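Local coordinates for protein ERPC (Borrelia burgdorferi, PDB 4BXM) that is an outer-surface lipoprotein that probably recruits the host complement regulator factor H to the spirochaete surface, at residues Val24-Lys29 / Val143-Leu148; Thr52-Gly57 / Ala69-Leu74; Ser95-Tyr100 / Asn108-Lys113; Asp102-Ala107 / Gly132-Asp137. All coordinates share one frame; numbering follows the deposited sequence.

Interaction 1 (Val24-Lys29 / Val143-Leu148); sequences VKIKNK and VEYAIL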
# COMPACT_ATOMS: atom_id res chain seq x y z
N VAL A 24 5.54 -3.46 6.91
CA VAL A 24 5.73 -2.06 7.28
C VAL A 24 4.42 -1.52 7.74
O VAL A 24 3.37 -1.98 7.31
CB VAL A 24 6.34 -1.15 6.14
CG1 VAL A 24 7.77 -1.53 5.84
CG2 VAL A 24 5.46 -1.10 4.86
N LYS A 25 4.49 -0.52 8.64
CA LYS A 25 3.34 0.17 9.14
C LYS A 25 2.85 1.11 8.05
O LYS A 25 3.65 1.72 7.30
CB LYS A 25 3.66 0.98 10.39
CG LYS A 25 4.06 0.07 11.55
CD LYS A 25 3.41 0.55 12.82
CE LYS A 25 3.80 -0.30 14.02
NZ LYS A 25 5.02 0.30 14.62
N ILE A 26 1.54 1.20 7.94
CA ILE A 26 0.99 2.05 6.93
C ILE A 26 -0.00 2.98 7.54
O ILE A 26 -0.83 2.58 8.31
CB ILE A 26 0.33 1.29 5.81
CG1 ILE A 26 -0.15 2.27 4.71
CG2 ILE A 26 -0.81 0.43 6.29
CD1 ILE A 26 -0.50 1.50 3.45
N LYS A 27 0.13 4.23 7.17
CA LYS A 27 -0.82 5.28 7.63
C LYS A 27 -1.73 5.74 6.50
O LYS A 27 -1.29 5.79 5.31
CB LYS A 27 -0.03 6.50 8.06
CG LYS A 27 0.77 6.36 9.31
CD LYS A 27 1.67 7.61 9.41
CE LYS A 27 2.69 7.54 10.51
NZ LYS A 27 2.01 7.35 11.82
N ASN A 28 -2.96 6.08 6.84
CA ASN A 28 -3.85 6.72 5.89
C ASN A 28 -4.50 8.05 6.28
O ASN A 28 -4.60 8.42 7.43
CB ASN A 28 -4.92 5.78 5.41
CG ASN A 28 -5.99 5.56 6.42
OD1 ASN A 28 -5.81 5.86 7.55
ND2 ASN A 28 -7.09 5.03 6.00
N LYS A 29 -4.98 8.73 5.26
CA LYS A 29 -5.62 9.99 5.38
C LYS A 29 -6.92 9.97 4.62
O LYS A 29 -7.00 9.53 3.50
CB LYS A 29 -4.71 11.00 4.80
CG LYS A 29 -5.15 12.41 4.98
CD LYS A 29 -3.92 13.27 5.07
CE LYS A 29 -4.23 14.66 4.66
NZ LYS A 29 -3.49 14.93 3.44
N VAL A 143 -8.70 8.40 -0.93
CA VAL A 143 -7.84 8.07 0.22
C VAL A 143 -6.37 8.30 -0.13
O VAL A 143 -5.91 8.16 -1.30
CB VAL A 143 -8.14 6.59 0.59
CG1 VAL A 143 -7.33 5.71 -0.35
CG2 VAL A 143 -7.83 6.22 2.03
N GLU A 144 -5.58 8.66 0.85
CA GLU A 144 -4.17 8.82 0.61
C GLU A 144 -3.43 7.98 1.64
O GLU A 144 -3.88 7.84 2.78
CB GLU A 144 -3.78 10.28 0.73
CG GLU A 144 -2.36 10.59 0.22
CD GLU A 144 -1.90 12.01 0.53
OE1 GLU A 144 -2.80 12.86 0.77
OE2 GLU A 144 -0.66 12.29 0.52
N TYR A 145 -2.29 7.41 1.26
CA TYR A 145 -1.61 6.49 2.13
C TYR A 145 -0.21 7.01 2.33
O TYR A 145 0.33 7.64 1.45
CB TYR A 145 -1.56 5.02 1.58
CG TYR A 145 -2.89 4.33 1.60
CD1 TYR A 145 -3.33 3.69 2.75
CD2 TYR A 145 -3.70 4.30 0.50
CE1 TYR A 145 -4.57 3.08 2.80
CE2 TYR A 145 -4.90 3.65 0.52
CZ TYR A 145 -5.34 3.03 1.67
OH TYR A 145 -6.58 2.42 1.78
N ALA A 146 0.38 6.68 3.48
CA ALA A 146 1.81 6.96 3.72
C ALA A 146 2.52 5.87 4.51
O ALA A 146 1.94 5.18 5.39
CB ALA A 146 1.99 8.31 4.40
N ILE A 147 3.77 5.72 4.15
CA ILE A 147 4.63 4.67 4.72
C ILE A 147 6.00 5.27 4.94
O ILE A 147 6.57 5.87 4.04
CB ILE A 147 4.85 3.46 3.76
CG1 ILE A 147 3.55 2.71 3.56
CG2 ILE A 147 5.90 2.56 4.35
CD1 ILE A 147 3.43 1.84 2.32
N LEU A 148 6.61 4.98 6.07
CA LEU A 148 7.94 5.53 6.31
C LEU A 148 8.98 5.17 5.25
O LEU A 148 9.22 4.04 4.89
CB LEU A 148 8.42 5.12 7.72
CG LEU A 148 9.58 5.90 8.34
CD1 LEU A 148 9.22 7.38 8.52
CD2 LEU A 148 9.91 5.26 9.68
O HOH W 1 5.92 3.07 7.85
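Val24 meets Ile147 at the start of an antiparallel pairing between the N-terminal strand 21-29 and the last strand, 142-148. The two side chains cross at about a right angle, methyl on methyl, with Val24 CG2 3.7 Å from Ile147 CG2. The carbonyl of Lys25 does not reach the other backbone directly; a water bridges the gap, donating to Lys25 O and accepting from Leu148 N. Ile26 is buried on the same face as Tyr145 and Ile147. Its CG1 stands anti to the backbone N (chi1 -176°), which carries CD1 across the pairing to 3.6 Å from Tyr145 CD1, while CG1 packs on CG1 of Ile147. Lys27 and Ala146 form a hydrogen-bonded pair with two short, nearly straight bonds: Lys27 N to Ala146 O is 2.7 Å and Ala146 N to Lys27 O is 2.6 Å. The Lys27 chain turns from the partner strand, and its NZ makes a salt bridge with Asp37. Asn28 sits in the non-hydrogen-bonded pair with Tyr145, its CB 3.7 Å from CD1 of the ring. At Lys29 two backbone bonds to Glu144 resume the ladder. The side chains of Lys29 and Glu144 lie alongside one another and point the same way, ending in a long, weak salt bridge of 3.4 Å between Lys29 NZ and Glu144 OE1. Strand 35-45 continues the sheet beside 24-29, and strand 125-134 does so beside 143-148; Trp35 touches Lys29, Glu144 and Ala146, and helix 149-156 packs against Val24 and Ile147 through Asp151 and Leu152.

Interaction 2 (Thr52-Gly57 / Ala69-Leu74); sequences TGLNVG and ATFFSL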
# COMPACT_ATOMS: atom_id res chain seq x y z
N THR A 52 0.78 -7.33 -2.13
CA THR A 52 0.74 -6.72 -0.81
C THR A 52 -0.55 -7.04 -0.15
O THR A 52 -1.62 -7.13 -0.78
CB THR A 52 0.94 -5.20 -0.83
OG1 THR A 52 -0.14 -4.53 -1.53
CG2 THR A 52 2.23 -4.86 -1.54
N GLY A 53 -0.49 -7.12 1.15
CA GLY A 53 -1.66 -7.40 1.94
C GLY A 53 -1.72 -6.44 3.13
O GLY A 53 -0.72 -5.95 3.62
N LEU A 54 -2.91 -6.11 3.51
CA LEU A 54 -3.13 -5.22 4.59
C LEU A 54 -3.77 -5.94 5.75
O LEU A 54 -4.73 -6.65 5.56
CB LEU A 54 -4.03 -4.08 4.13
CG LEU A 54 -4.53 -2.98 5.08
CD1 LEU A 54 -3.42 -2.03 5.45
CD2 LEU A 54 -5.63 -2.14 4.37
N ASN A 55 -3.21 -5.74 6.92
CA ASN A 55 -3.66 -6.25 8.19
C ASN A 55 -4.05 -5.06 9.03
O ASN A 55 -3.26 -4.20 9.27
CB ASN A 55 -2.54 -7.00 8.86
CG ASN A 55 -2.27 -8.32 8.22
OD1 ASN A 55 -3.12 -8.89 7.62
ND2 ASN A 55 -1.09 -8.77 8.33
N VAL A 56 -5.29 -5.00 9.44
CA VAL A 56 -5.77 -3.87 10.19
C VAL A 56 -6.50 -4.31 11.41
O VAL A 56 -7.45 -5.00 11.34
CB VAL A 56 -6.69 -2.98 9.37
CG1 VAL A 56 -7.21 -1.83 10.20
CG2 VAL A 56 -5.97 -2.43 8.18
N GLY A 57 -6.04 -3.86 12.54
CA GLY A 57 -6.72 -4.07 13.77
C GLY A 57 -6.44 -5.33 14.53
O GLY A 57 -5.81 -6.23 14.10
N ALA A 69 -6.41 -8.83 4.09
CA ALA A 69 -6.75 -9.02 2.68
C ALA A 69 -5.67 -8.44 1.80
O ALA A 69 -4.92 -7.56 2.22
CB ALA A 69 -8.11 -8.43 2.33
N THR A 70 -5.54 -9.00 0.60
CA THR A 70 -4.81 -8.37 -0.48
C THR A 70 -5.19 -6.89 -0.56
O THR A 70 -6.36 -6.55 -0.50
CB THR A 70 -5.13 -9.02 -1.83
OG1 THR A 70 -4.94 -10.40 -1.66
CG2 THR A 70 -4.08 -8.62 -2.90
N PHE A 71 -4.17 -6.06 -0.66
CA PHE A 71 -4.28 -4.64 -0.82
C PHE A 71 -4.11 -4.29 -2.30
O PHE A 71 -4.96 -3.67 -2.87
CB PHE A 71 -3.18 -3.97 0.00
CG PHE A 71 -3.28 -2.47 0.10
CD1 PHE A 71 -4.32 -1.87 0.81
CD2 PHE A 71 -2.26 -1.68 -0.35
CE1 PHE A 71 -4.40 -0.47 0.95
CE2 PHE A 71 -2.28 -0.28 -0.19
CZ PHE A 71 -3.39 0.32 0.42
N PHE A 72 -3.00 -4.71 -2.89
CA PHE A 72 -2.81 -4.69 -4.34
C PHE A 72 -1.76 -5.66 -4.76
O PHE A 72 -0.94 -6.12 -3.92
CB PHE A 72 -2.45 -3.28 -4.88
CG PHE A 72 -1.13 -2.68 -4.38
CD1 PHE A 72 0.10 -3.14 -4.83
CD2 PHE A 72 -1.13 -1.59 -3.56
CE1 PHE A 72 1.26 -2.59 -4.35
CE2 PHE A 72 0.01 -0.96 -3.14
CZ PHE A 72 1.22 -1.44 -3.56
N SER A 73 -1.70 -5.89 -6.07
CA SER A 73 -0.65 -6.71 -6.59
C SER A 73 -0.17 -6.18 -7.91
O SER A 73 -0.85 -5.37 -8.57
CB SER A 73 -1.16 -8.20 -6.65
OG SER A 73 -2.13 -8.21 -7.64
N LEU A 74 0.99 -6.63 -8.35
CA LEU A 74 1.55 -6.17 -9.63
C LEU A 74 2.36 -7.31 -10.21
O LEU A 74 2.91 -8.16 -9.50
CB LEU A 74 2.48 -4.94 -9.41
CG LEU A 74 3.61 -5.07 -8.37
CD1 LEU A 74 4.99 -4.89 -8.97
CD2 LEU A 74 3.36 -4.02 -7.27
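Ala69 and Leu54 form a hydrogen-bonded antiparallel pair in the hairpin of strands 50-56 and 67-74, with Leu54 N 2.8 Å from Ala69 O and a longer return bond. Thr70 and Gly53 form the next, non-hydrogen-bonded pair, Thr70 CA lying 4.1 Å from Gly53 CA; Thr70 CG2 rests near Thr52 O, while its hydroxyl bonds to Glu51. Phe71 and Phe72 both face Thr52, which makes a classic beta bulge. Phe71 N gives a 2.8 Å bond to Thr52 O, and a chi1 of -171° swings the Phe71 ring away from its own backbone N, where its CD1 takes Leu54 CD2 at 3.8 Å. Thr52 OG1 lies in the plane of that ring, at its edge. The same oxygen stands 3.4 Å above the plane of the Phe72 ring, over its centre, so one hydroxyl is wedged between an edge and a face. Phe72 O is gripped twice, by Thr52 N at 2.8 Å and by Thr52 OG1 at 3.0 Å. Beyond the pairing, strand 35-45 flanks 52-57 and strand 96-97 flanks 69-74. Phe71 meets Tyr145 of strand 142-148 edge-to-face, and Phe72 packs on Phe82 of helix 79-88.

Interaction 3 (Ser95-Tyr100 / Asn108-Lys113); sequences SLYYGY and NGIQNK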
# COMPACT_ATOMS: atom_id res chain seq x y z
N SER A 95 -1.78 -4.85 -11.11
CA SER A 95 -2.65 -5.74 -11.90
C SER A 95 -3.99 -5.69 -11.23
O SER A 95 -5.07 -5.54 -11.86
CB SER A 95 -2.06 -7.16 -11.90
OG SER A 95 -1.61 -7.44 -10.57
N LEU A 96 -3.95 -5.57 -9.94
CA LEU A 96 -5.17 -5.56 -9.17
C LEU A 96 -5.05 -4.75 -7.92
O LEU A 96 -4.06 -4.86 -7.23
CB LEU A 96 -5.46 -7.03 -8.85
CG LEU A 96 -6.82 -7.33 -8.36
CD1 LEU A 96 -7.83 -7.11 -9.50
CD2 LEU A 96 -6.77 -8.78 -7.88
N TYR A 97 -6.03 -3.87 -7.65
CA TYR A 97 -6.03 -3.02 -6.48
C TYR A 97 -7.38 -3.12 -5.79
O TYR A 97 -8.42 -2.88 -6.44
CB TYR A 97 -5.72 -1.58 -6.91
CG TYR A 97 -5.72 -0.62 -5.76
CD1 TYR A 97 -6.91 -0.13 -5.23
CD2 TYR A 97 -4.52 -0.21 -5.16
CE1 TYR A 97 -6.92 0.70 -4.12
CE2 TYR A 97 -4.53 0.59 -4.03
CZ TYR A 97 -5.73 1.08 -3.52
OH TYR A 97 -5.72 1.96 -2.44
N TYR A 98 -7.36 -3.43 -4.49
CA TYR A 98 -8.56 -3.38 -3.66
C TYR A 98 -8.58 -2.25 -2.68
O TYR A 98 -9.63 -1.68 -2.37
CB TYR A 98 -8.67 -4.63 -2.85
CG TYR A 98 -8.89 -5.81 -3.69
CD1 TYR A 98 -10.16 -6.12 -4.14
CD2 TYR A 98 -7.80 -6.64 -4.05
CE1 TYR A 98 -10.37 -7.22 -4.95
CE2 TYR A 98 -8.00 -7.71 -4.86
CZ TYR A 98 -9.29 -8.01 -5.28
OH TYR A 98 -9.51 -9.09 -6.04
N GLY A 99 -7.44 -1.96 -2.06
CA GLY A 99 -7.42 -0.92 -1.09
C GLY A 99 -8.10 -1.37 0.18
O GLY A 99 -8.31 -2.59 0.38
N TYR A 100 -8.44 -0.41 1.04
CA TYR A 100 -9.15 -0.72 2.32
C TYR A 100 -10.68 -0.50 2.20
O TYR A 100 -11.19 -0.07 1.14
CB TYR A 100 -8.49 0.07 3.50
CG TYR A 100 -8.99 -0.25 4.90
CD1 TYR A 100 -9.00 -1.52 5.39
CD2 TYR A 100 -9.50 0.77 5.72
CE1 TYR A 100 -9.53 -1.83 6.67
CE2 TYR A 100 -10.02 0.50 7.00
CZ TYR A 100 -10.04 -0.81 7.47
OH TYR A 100 -10.56 -1.10 8.72
N ASN A 108 -14.72 -5.10 -5.21
CA ASN A 108 -14.64 -5.85 -6.49
C ASN A 108 -13.35 -5.73 -7.26
O ASN A 108 -13.15 -6.41 -8.28
CB ASN A 108 -15.80 -5.48 -7.39
CG ASN A 108 -17.15 -5.96 -6.86
OD1 ASN A 108 -18.18 -5.34 -7.13
ND2 ASN A 108 -17.16 -7.07 -6.14
N GLY A 109 -12.46 -4.92 -6.71
CA GLY A 109 -11.13 -4.66 -7.29
C GLY A 109 -11.19 -3.67 -8.46
O GLY A 109 -12.27 -3.45 -9.06
N ILE A 110 -10.07 -3.01 -8.73
CA ILE A 110 -9.86 -2.26 -10.00
C ILE A 110 -8.57 -2.84 -10.59
O ILE A 110 -7.64 -3.13 -9.86
CB ILE A 110 -9.90 -0.73 -9.80
CG1 ILE A 110 -9.71 0.04 -11.13
CG2 ILE A 110 -8.92 -0.21 -8.73
CD1 ILE A 110 -9.93 1.51 -10.94
N GLN A 111 -8.56 -3.14 -11.89
CA GLN A 111 -7.40 -3.68 -12.59
C GLN A 111 -6.63 -2.56 -13.29
O GLN A 111 -7.23 -1.60 -13.73
CB GLN A 111 -7.84 -4.67 -13.70
CG GLN A 111 -7.72 -6.08 -13.28
CD GLN A 111 -8.46 -7.13 -14.09
OE1 GLN A 111 -8.83 -6.97 -15.23
NE2 GLN A 111 -8.64 -8.27 -13.44
N ASN A 112 -5.34 -2.78 -13.50
CA ASN A 112 -4.50 -1.85 -14.19
C ASN A 112 -4.42 -0.46 -13.58
O ASN A 112 -4.19 0.46 -14.28
CB ASN A 112 -4.98 -1.75 -15.67
CG ASN A 112 -5.10 -3.10 -16.31
OD1 ASN A 112 -6.15 -3.47 -16.86
ND2 ASN A 112 -4.07 -3.89 -16.18
N LYS A 113 -4.63 -0.29 -12.29
CA LYS A 113 -4.59 1.11 -11.72
C LYS A 113 -3.12 1.50 -11.45
O LYS A 113 -2.34 0.73 -10.87
CB LYS A 113 -5.35 1.18 -10.47
CG LYS A 113 -5.17 2.42 -9.61
CD LYS A 113 -5.96 2.23 -8.33
CE LYS A 113 -5.85 3.42 -7.38
NZ LYS A 113 -6.17 4.64 -8.17
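Tyr97 and Ile110 form the hydrogen-bonded pair of a short antiparallel strand pairing at one end of the sheet, where strand 110-111 is the outermost strand. Tyr97 N to Ile110 O and Ile110 N to Tyr97 O are both 2.8 Å. The side chain of Tyr97 is the one to follow. Its CB lies 3.9 Å from Ile110 CG2. Fully extended from the main-chain N at chi1 179°, the ring turns one face to the aliphatic chain of Lys113: CG has Lys113 CD at 3.8 Å, and CD1 touches both that carbon and the Ile110 methyl. Lys113 CD makes a CH-pi contact over the face, and CE lies above the ring centre. The ammonium group is farther off, any cation-pi attraction being at most weak, and NZ makes a weak hydrogen bond to Gly132 O. The opposite face is met by Gly99 N, 3.4 Å above the plane and towards the rim, so the ring is packed between a lysine chain and a peptide group. At the tip, OH leaves the contact and hydrogen-bonds to Glu103. On the other face of the pairing, Leu96 CD1 packs on Gln111 CG, and Gly109, which turns out of the preceding helix with positive phi, lies against the Tyr98 ring. Ser95 and Leu96 both face Ser73 in a classic beta bulge, which ties this pair to strand 67-74. At the Ser95 end the bond is less regular: Ser95 O receives Asn112 N at 3.2 Å, the donor standing 53° out of the carbonyl plane.

Interaction 4 (Asp102-Ala107 / Gly132-Asp137); sequences DEQSNA and GDKIKD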
# COMPACT_ATOMS: atom_id res chain seq x y z
N ASP A 102 -13.15 1.38 2.97
CA ASP A 102 -13.82 2.62 2.57
C ASP A 102 -13.75 2.88 1.08
O ASP A 102 -14.37 3.81 0.59
CB ASP A 102 -13.08 3.82 3.19
CG ASP A 102 -13.28 3.92 4.68
OD1 ASP A 102 -14.33 3.43 5.17
OD2 ASP A 102 -12.40 4.55 5.32
N GLU A 103 -12.86 2.17 0.38
CA GLU A 103 -12.66 2.44 -1.04
C GLU A 103 -13.64 1.69 -1.89
O GLU A 103 -14.01 0.50 -1.62
CB GLU A 103 -11.22 2.11 -1.47
CG GLU A 103 -10.29 3.23 -1.12
CD GLU A 103 -8.85 2.77 -1.06
OE1 GLU A 103 -8.48 2.30 0.03
OE2 GLU A 103 -8.11 2.91 -2.11
N GLN A 104 -14.01 2.36 -2.98
CA GLN A 104 -14.93 1.78 -3.92
C GLN A 104 -14.42 0.46 -4.43
O GLN A 104 -15.17 -0.40 -4.74
CB GLN A 104 -15.05 2.75 -5.06
CG GLN A 104 -16.10 2.37 -6.03
CD GLN A 104 -16.31 3.47 -6.99
OE1 GLN A 104 -16.20 4.67 -6.64
NE2 GLN A 104 -16.58 3.10 -8.23
N SER A 105 -13.11 0.35 -4.63
CA SER A 105 -12.45 -0.85 -5.11
C SER A 105 -12.48 -2.04 -4.16
O SER A 105 -12.18 -3.16 -4.56
CB SER A 105 -10.98 -0.51 -5.43
OG SER A 105 -10.34 0.07 -4.32
N ASN A 106 -12.74 -1.81 -2.88
CA ASN A 106 -12.53 -2.85 -1.91
C ASN A 106 -13.38 -4.05 -2.18
O ASN A 106 -12.88 -5.17 -2.15
CB ASN A 106 -12.79 -2.38 -0.49
CG ASN A 106 -12.21 -3.32 0.51
OD1 ASN A 106 -10.97 -3.41 0.73
ND2 ASN A 106 -13.05 -4.01 1.14
N ALA A 107 -14.63 -3.85 -2.56
CA ALA A 107 -15.49 -5.00 -2.86
C ALA A 107 -15.00 -5.77 -4.11
O ALA A 107 -14.84 -6.98 -4.08
CB ALA A 107 -16.98 -4.55 -2.98
N GLY A 132 -4.89 6.20 -3.21
CA GLY A 132 -5.66 5.06 -3.56
C GLY A 132 -6.85 5.41 -4.42
O GLY A 132 -6.75 6.22 -5.33
N ASP A 133 -7.94 4.72 -4.22
CA ASP A 133 -9.13 4.89 -5.03
C ASP A 133 -10.07 5.91 -4.35
O ASP A 133 -9.84 6.28 -3.16
CB ASP A 133 -9.78 3.52 -5.12
CG ASP A 133 -10.90 3.44 -6.09
OD1 ASP A 133 -10.98 4.29 -6.96
OD2 ASP A 133 -11.73 2.55 -5.92
N LYS A 134 -11.16 6.28 -5.04
CA LYS A 134 -12.24 7.06 -4.45
C LYS A 134 -12.93 6.36 -3.31
O LYS A 134 -13.17 5.13 -3.37
CB LYS A 134 -13.34 7.32 -5.48
CG LYS A 134 -12.87 8.13 -6.68
CD LYS A 134 -13.73 7.82 -7.89
CE LYS A 134 -13.47 8.86 -8.97
NZ LYS A 134 -14.17 8.48 -10.23
N ILE A 135 -13.38 7.18 -2.34
CA ILE A 135 -14.26 6.73 -1.24
C ILE A 135 -15.62 6.24 -1.76
O ILE A 135 -16.19 6.83 -2.67
CB ILE A 135 -14.46 7.79 -0.12
CG1 ILE A 135 -13.13 8.49 0.26
CG2 ILE A 135 -15.06 7.17 1.14
CD1 ILE A 135 -11.98 7.57 0.62
N LYS A 136 -16.08 5.14 -1.16
CA LYS A 136 -17.11 4.29 -1.71
C LYS A 136 -18.28 5.13 -2.17
O LYS A 136 -18.76 5.03 -3.33
CB LYS A 136 -17.59 3.31 -0.62
CG LYS A 136 -17.97 1.92 -1.11
CD LYS A 136 -18.24 1.00 0.09
CE LYS A 136 -18.02 -0.49 -0.20
NZ LYS A 136 -16.60 -0.99 -0.12
N ASP A 137 -18.74 6.01 -1.29
CA ASP A 137 -19.98 6.68 -1.61
C ASP A 137 -19.87 8.21 -1.69
O ASP A 137 -20.86 8.87 -1.97
CB ASP A 137 -21.10 6.18 -0.68
CG ASP A 137 -21.59 4.76 -1.05
OD1 ASP A 137 -21.86 4.52 -2.26
OD2 ASP A 137 -21.69 3.88 -0.14
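Glu103 and Ile135 mark a single backbone bridge where the start of helix 104-108 is laid against the end of strand 125-134. Main-chain bonds carry the docking: Lys136 N to Asp102 O is 2.8 Å, and Gln104 N to Lys134 O is 2.9 Å and nearly straight. Between them, CA-H...O contacts run from Ile135 CA to Asp102 O and from Glu103 CA to Lys134 O. Side chains then bond to backbone. Glu103 OE2 takes Asp133 N at 2.8 Å, on the anti side and 22° out of the carboxylate plane. In return Asp133, whose carboxylate extends away from its N with chi1 -171°, brings OD2 to the first turn of the helix, where the bond from Ser105 N is bent and weak. Lys136 NZ bonds weakly to Glu103 O, and also bonds to Lys101 O. Gln104 lies alongside Lys134, its OE1 near the lysine's CB and CD, while the Lys136 chain packs by the Gln104 backbone. Tyr97 OH also bonds to Glu103 OE2, and Tyr145 OH and Tyr100 N to OE1. Two backbone N-H groups and two tyrosine hydroxyls thus surround the buried carboxylate, which would probably favour its ionised form, though the Asp133 carboxylate, OE2 to OD2 5.3 Å, works the other way.

In the fold
From the N terminus, strand 21-29 opens interaction 1, which closes only at 143-148, so the other three are nested inside its loop and the chain's first and last strands lie side by side inside the sheet. Interaction 2 closes first, as a hairpin, and is in series with interactions 3 and 4. Residues 95-100 then open interaction 3 and 102-107 open interaction 4; the former closes at 108-113 and the latter at 132-137, so the two cross. Interactions 2 and 3 join through neighbouring strands 67-74 and 96-97. Glu103 of interaction 4 links Tyr97 of interaction 3 to Tyr145 of interaction 1, tying the end of the sheet to its middle.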